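Local atomic coordinates of amino acid adenylation domain-containing protein (Bacillus stratosphericus LAMA 585, PDB entry 6ULY), a protein that probably selects and activates an alpha-keto acid as its acyl adenylate, serving as the first adenylation domain of a nonribosomal depsipeptide synthetase. Residues R105-A109 / A110-L114; Q137-A140 / F141-T145. One frame throughout, in Å; residues are numbered along the deposited sequence.

Contact 1 of 2, residues R105-A109 / A110-L114; sequences REMNA and AVKKL
With chi1 at 66°, Asn108 carries its amide between its own backbone N and carbonyl carbon, folded back toward the first turn of helix 109-120, and there OD1 accepts from Val111 N at 3.2 Å. The N-H points fairly straight at the oxygen (154°), yet the donor sits well above the plane of the amide carbonyl. ND2 rests 3.3 Å from Val111 CG2. It also donates to the backbone oxygen of Thr103 and, weakly, to Glu106 O, so both ends of this buried amide are engaged and its rotation is probably fixed. This is a classic asparagine N-cap, in which a side-chain oxygen serves a first-turn N-H that has no preceding helical carbonyl. The regular helical ladder starts at once, Lys112 N donating to Asn108 O at 2.9 Å and Lys113 N to Ala109 O at 3.0 Å. Ahead of the cap, an inverse gamma turn is built around Met107; its chain bends at chi2 (76°), bringing SD to 3.7 Å from Val111 CG1 and CE to 3.9 Å from Lys112 CG. The extended Lys112 chain crosses Met107 at about a right angle and heads toward the second subunit, whose His397 packs on Met107.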
loop_
_atom_site.group_PDB
_atom_site.type_symbol
_atom_site.label_atom_id
_atom_site.label_comp_id
_atom_site.label_asym_id
_atom_site.label_seq_id
_atom_site.Cartn_x
_atom_site.Cartn_y
_atom_site.Cartn_z
ATOM N N ARG A 105 2.734 -25.443 -0.642
ATOM C CA ARG A 105 4.045 -26.049 -0.458
ATOM C C ARG A 105 5.162 -25.034 -0.250
ATOM O O ARG A 105 6.249 -25.420 0.192
ATOM C CB ARG A 105 4.396 -26.929 -1.663
ATOM C CG ARG A 105 4.145 -28.421 -1.461
ATOM C CD ARG A 105 2.716 -28.821 -1.800
ATOM N NE ARG A 105 2.571 -30.273 -1.883
ATOM C CZ ARG A 105 1.458 -30.898 -2.260
ATOM N NH1 ARG A 105 0.382 -30.199 -2.592
ATOM N NH2 ARG A 105 1.423 -32.223 -2.307
ATOM N N GLU A 106 4.934 -23.758 -0.558
ATOM C CA GLU A 106 5.960 -22.736 -0.395
ATOM C C GLU A 106 5.319 -21.434 0.065
ATOM O O GLU A 106 4.109 -21.231 -0.059
ATOM C CB GLU A 106 6.739 -22.502 -1.693
ATOM C CG GLU A 106 6.305 -23.395 -2.834
ATOM C CD GLU A 106 6.291 -22.666 -4.158
ATOM O OE1 GLU A 106 7.169 -22.940 -5.002
ATOM O OE2 GLU A 106 5.402 -21.808 -4.346
ATOM N N MET A 107 6.162 -20.542 0.586
ATOM C CA MET A 107 5.704 -19.295 1.199
ATOM C C MET A 107 5.550 -18.214 0.126
ATOM O O MET A 107 6.287 -17.228 0.069
ATOM C CB MET A 107 6.678 -18.861 2.287
ATOM C CG MET A 107 6.165 -17.754 3.187
ATOM S SD MET A 107 4.955 -18.345 4.385
ATOM C CE MET A 107 4.539 -16.822 5.237
ATOM N N ASN A 108 4.549 -18.412 -0.728
ATOM C CA ASN A 108 4.276 -17.482 -1.811
ATOM C C ASN A 108 3.387 -16.337 -1.323
ATOM O O ASN A 108 2.993 -16.268 -0.157
ATOM C CB ASN A 108 3.621 -18.207 -2.983
ATOM C CG ASN A 108 2.246 -18.733 -2.638
ATOM O OD1 ASN A 108 1.263 -17.993 -2.668
ATOM N ND2 ASN A 108 2.169 -20.016 -2.305
ATOM N N ALA A 109 3.049 -15.432 -2.246
ATOM C CA ALA A 109 2.291 -14.239 -1.884
ATOM C C ALA A 109 0.943 -14.602 -1.272
ATOM O O ALA A 109 0.578 -14.098 -0.203
ATOM C CB ALA A 109 2.095 -13.354 -3.114
ATOM N N ALA A 110 0.179 -15.460 -1.950
ATOM C CA ALA A 110 -1.121 -15.863 -1.427
ATOM C C ALA A 110 -0.994 -16.420 -0.016
ATOM O O ALA A 110 -1.804 -16.103 0.861
ATOM C CB ALA A 110 -1.763 -16.894 -2.355
ATOM N N VAL A 111 0.028 -17.240 0.226
ATOM C CA VAL A 111 0.201 -17.841 1.544
ATOM C C VAL A 111 0.539 -16.778 2.581
ATOM O O VAL A 111 0.112 -16.868 3.739
ATOM C CB VAL A 111 1.279 -18.939 1.481
ATOM C CG1 VAL A 111 1.715 -19.343 2.878
ATOM C CG2 VAL A 111 0.753 -20.140 0.713
ATOM N N LYS A 112 1.315 -15.762 2.193
ATOM C CA LYS A 112 1.620 -14.670 3.113
ATOM C C LYS A 112 0.353 -13.917 3.498
ATOM O O LYS A 112 0.132 -13.604 4.674
ATOM C CB LYS A 112 2.636 -13.712 2.483
ATOM C CG LYS A 112 4.019 -14.305 2.260
ATOM C CD LYS A 112 4.999 -13.259 1.738
ATOM C CE LYS A 112 6.387 -13.851 1.524
ATOM N NZ LYS A 112 7.355 -12.849 0.995
ATOM N N LYS A 113 -0.490 -13.606 2.513
ATOM C CA LYS A 113 -1.726 -12.886 2.797
ATOM C C LYS A 113 -2.638 -13.686 3.723
ATOM O O LYS A 113 -3.251 -13.123 4.636
ATOM C CB LYS A 113 -2.444 -12.551 1.489
ATOM C CG LYS A 113 -1.593 -11.730 0.522
ATOM C CD LYS A 113 -2.372 -11.312 -0.717
ATOM C CE LYS A 113 -1.544 -10.388 -1.595
ATOM N NZ LYS A 113 -2.366 -9.715 -2.641
ATOM N N LEU A 114 -2.744 -15.001 3.503
ATOM C CA LEU A 114 -3.549 -15.826 4.399
ATOM C C LEU A 114 -3.028 -15.738 5.827
ATOM O O LEU A 114 -3.811 -15.626 6.777
ATOM C CB LEU A 114 -3.562 -17.282 3.922
ATOM C CG LEU A 114 -4.220 -17.537 2.566
ATOM C CD1 LEU A 114 -4.031 -18.986 2.139
ATOM C CD2 LEU A 114 -5.699 -17.175 2.604
#

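Contact 2 of 2, residues Q137-A140 / F141-T145; sequences QGLA and FLWHT
Leu139 lies against one face of the indole of Trp143, its CB 4.0 Å from the centroid of the six-membered ring and only 7° off the ring normal, a CH-pi contact. In both residues CG stands anti to the carbonyl carbon and beside the backbone N (chi1 -62° for Trp143), which sends the two side chains off the helix in the same direction. The leucine follows the benzo part of the indole outward, and CD1 reaches Trp143 CH2 at 3.7 Å. CD2 also lies over the indole, 3.8 Å from Trp143 CZ2, and meets Leu142 CD1 at 4.1 Å. The backbone helps hold the pair at one turn's spacing: Trp143 N donates to Leu139 O at 2.8 Å. Gly138 O is gripped twice, by Leu142 N in the carbonyl plane and by Phe141 N from above it. Helix 139-142 then ends in a Schellman motif: His144 turns to positive phi, and Thr145 N reaches back to Ala140 O at 3.2 Å, nearly straight at 172°, with a weak second bond from His144 N to Phe141 O. Beyond the turn, Thr145 OG1 is hydrogen-bonded to Gln147 N, and His144 NE2 to Gln398 of the second subunit. On the indole, His115 meets the ring edge-to-face and Trp118 at an inclined angle, both from helix 109-120.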
loop_
_atom_site.group_PDB
_atom_site.type_symbol
_atom_site.label_atom_id
_atom_site.label_comp_id
_atom_site.label_asym_id
_atom_site.label_seq_id
_atom_site.Cartn_x
_atom_site.Cartn_y
_atom_site.Cartn_z
ATOM N N GLN A 137 -3.009 -28.164 6.082
ATOM C CA GLN A 137 -2.275 -28.512 7.293
ATOM C C GLN A 137 -0.789 -28.211 7.166
ATOM O O GLN A 137 -0.118 -28.022 8.186
ATOM C CB GLN A 137 -2.484 -29.991 7.633
ATOM C CG GLN A 137 -3.821 -30.283 8.310
ATOM C CD GLN A 137 -4.086 -31.770 8.494
ATOM O OE1 GLN A 137 -3.550 -32.606 7.766
ATOM N NE2 GLN A 137 -4.921 -32.105 9.473
ATOM N N GLY A 138 -0.263 -28.154 5.941
ATOM C CA GLY A 138 1.136 -27.824 5.748
ATOM C C GLY A 138 1.502 -26.429 6.209
ATOM O O GLY A 138 2.682 -26.155 6.447
ATOM N N LEU A 139 0.515 -25.540 6.346
ATOM C CA LEU A 139 0.788 -24.190 6.821
ATOM C C LEU A 139 1.387 -24.184 8.221
ATOM O O LEU A 139 2.016 -23.192 8.610
ATOM C CB LEU A 139 -0.497 -23.362 6.799
ATOM C CG LEU A 139 -1.126 -23.176 5.416
ATOM C CD1 LEU A 139 -2.501 -22.532 5.526
ATOM C CD2 LEU A 139 -0.213 -22.349 4.521
ATOM N N ALA A 140 1.203 -25.262 8.987
ATOM C CA ALA A 140 1.785 -25.325 10.324
ATOM C C ALA A 140 3.304 -25.273 10.262
ATOM O O ALA A 140 3.952 -24.701 11.147
ATOM C CB ALA A 140 1.324 -26.596 11.038
ATOM N N PHE A 141 3.893 -25.877 9.228
ATOM C CA PHE A 141 5.337 -25.808 9.047
ATOM C C PHE A 141 5.746 -24.522 8.339
ATOM O O PHE A 141 6.770 -23.923 8.683
ATOM C CB PHE A 141 5.828 -27.026 8.260
ATOM C CG PHE A 141 5.706 -28.328 9.007
ATOM C CD1 PHE A 141 6.804 -28.881 9.650
ATOM C CD2 PHE A 141 4.494 -29.002 9.065
ATOM C CE1 PHE A 141 6.699 -30.079 10.333
ATOM C CE2 PHE A 141 4.381 -30.200 9.749
ATOM C CZ PHE A 141 5.484 -30.739 10.383
ATOM N N LEU A 142 4.961 -24.084 7.349
ATOM C CA LEU A 142 5.298 -22.859 6.629
ATOM C C LEU A 142 5.295 -21.650 7.556
ATOM O O LEU A 142 6.148 -20.763 7.437
ATOM C CB LEU A 142 4.318 -22.636 5.477
ATOM C CG LEU A 142 4.661 -23.231 4.110
ATOM C CD1 LEU A 142 3.610 -22.830 3.083
ATOM C CD2 LEU A 142 6.041 -22.789 3.655
ATOM N N TRP A 143 4.339 -21.593 8.477
ATOM C CA TRP A 143 4.192 -20.466 9.387
ATOM C C TRP A 143 4.909 -20.680 10.713
ATOM O O TRP A 143 4.861 -19.794 11.574
ATOM C CB TRP A 143 2.704 -20.197 9.640
ATOM C CG TRP A 143 1.941 -19.830 8.400
ATOM C CD1 TRP A 143 2.466 -19.524 7.178
ATOM C CD2 TRP A 143 0.516 -19.733 8.259
ATOM N NE1 TRP A 143 1.460 -19.242 6.288
ATOM C CE2 TRP A 143 0.253 -19.366 6.925
ATOM C CE3 TRP A 143 -0.560 -19.923 9.132
ATOM C CZ2 TRP A 143 -1.041 -19.176 6.443
ATOM C CZ3 TRP A 143 -1.846 -19.741 8.649
ATOM C CH2 TRP A 143 -2.075 -19.369 7.317
ATOM N N HIS A 144 5.563 -21.825 10.897
ATOM C CA HIS A 144 6.296 -22.134 12.123
ATOM C C HIS A 144 5.440 -21.834 13.353
ATOM O O HIS A 144 5.808 -21.059 14.236
ATOM C CB HIS A 144 7.619 -21.368 12.161
ATOM C CG HIS A 144 8.525 -21.681 11.012
ATOM N ND1 HIS A 144 9.382 -22.760 11.014
ATOM C CD2 HIS A 144 8.695 -21.067 9.818
ATOM C CE1 HIS A 144 10.047 -22.792 9.874
ATOM N NE2 HIS A 144 9.649 -21.776 9.130
ATOM N N THR A 145 4.276 -22.478 13.391
ATOM C CA THR A 145 3.278 -22.216 14.414
ATOM C C THR A 145 2.715 -23.527 14.938
ATOM O O THR A 145 2.587 -24.509 14.201
ATOM C CB THR A 145 2.132 -21.349 13.877
ATOM O OG1 THR A 145 1.144 -21.172 14.898
ATOM C CG2 THR A 145 1.487 -22.003 12.662
#

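Contact 1 caps the start of helix 109-120 and contact 2 closes the end of helix 139-142; their centres lie 11 Å apart, and they pack directly against each other. Val111 CG1 comes within 3.4 Å of Trp143 NE1, and Met107 CE lies 3.9 Å from Trp143 CD1. Leu142 faces the loop ahead of helix 109-120, with CD1 3.6 Å from Glu106 O. The residues flanking the cap thus pack on the end of helix 139-142, and both contacts touch the second subunit. Neither belongs to the adenylate pocket itself: on the contact 1 side, the Lys113 side chain is still about 12 Å from the bound keto acyl adenylate.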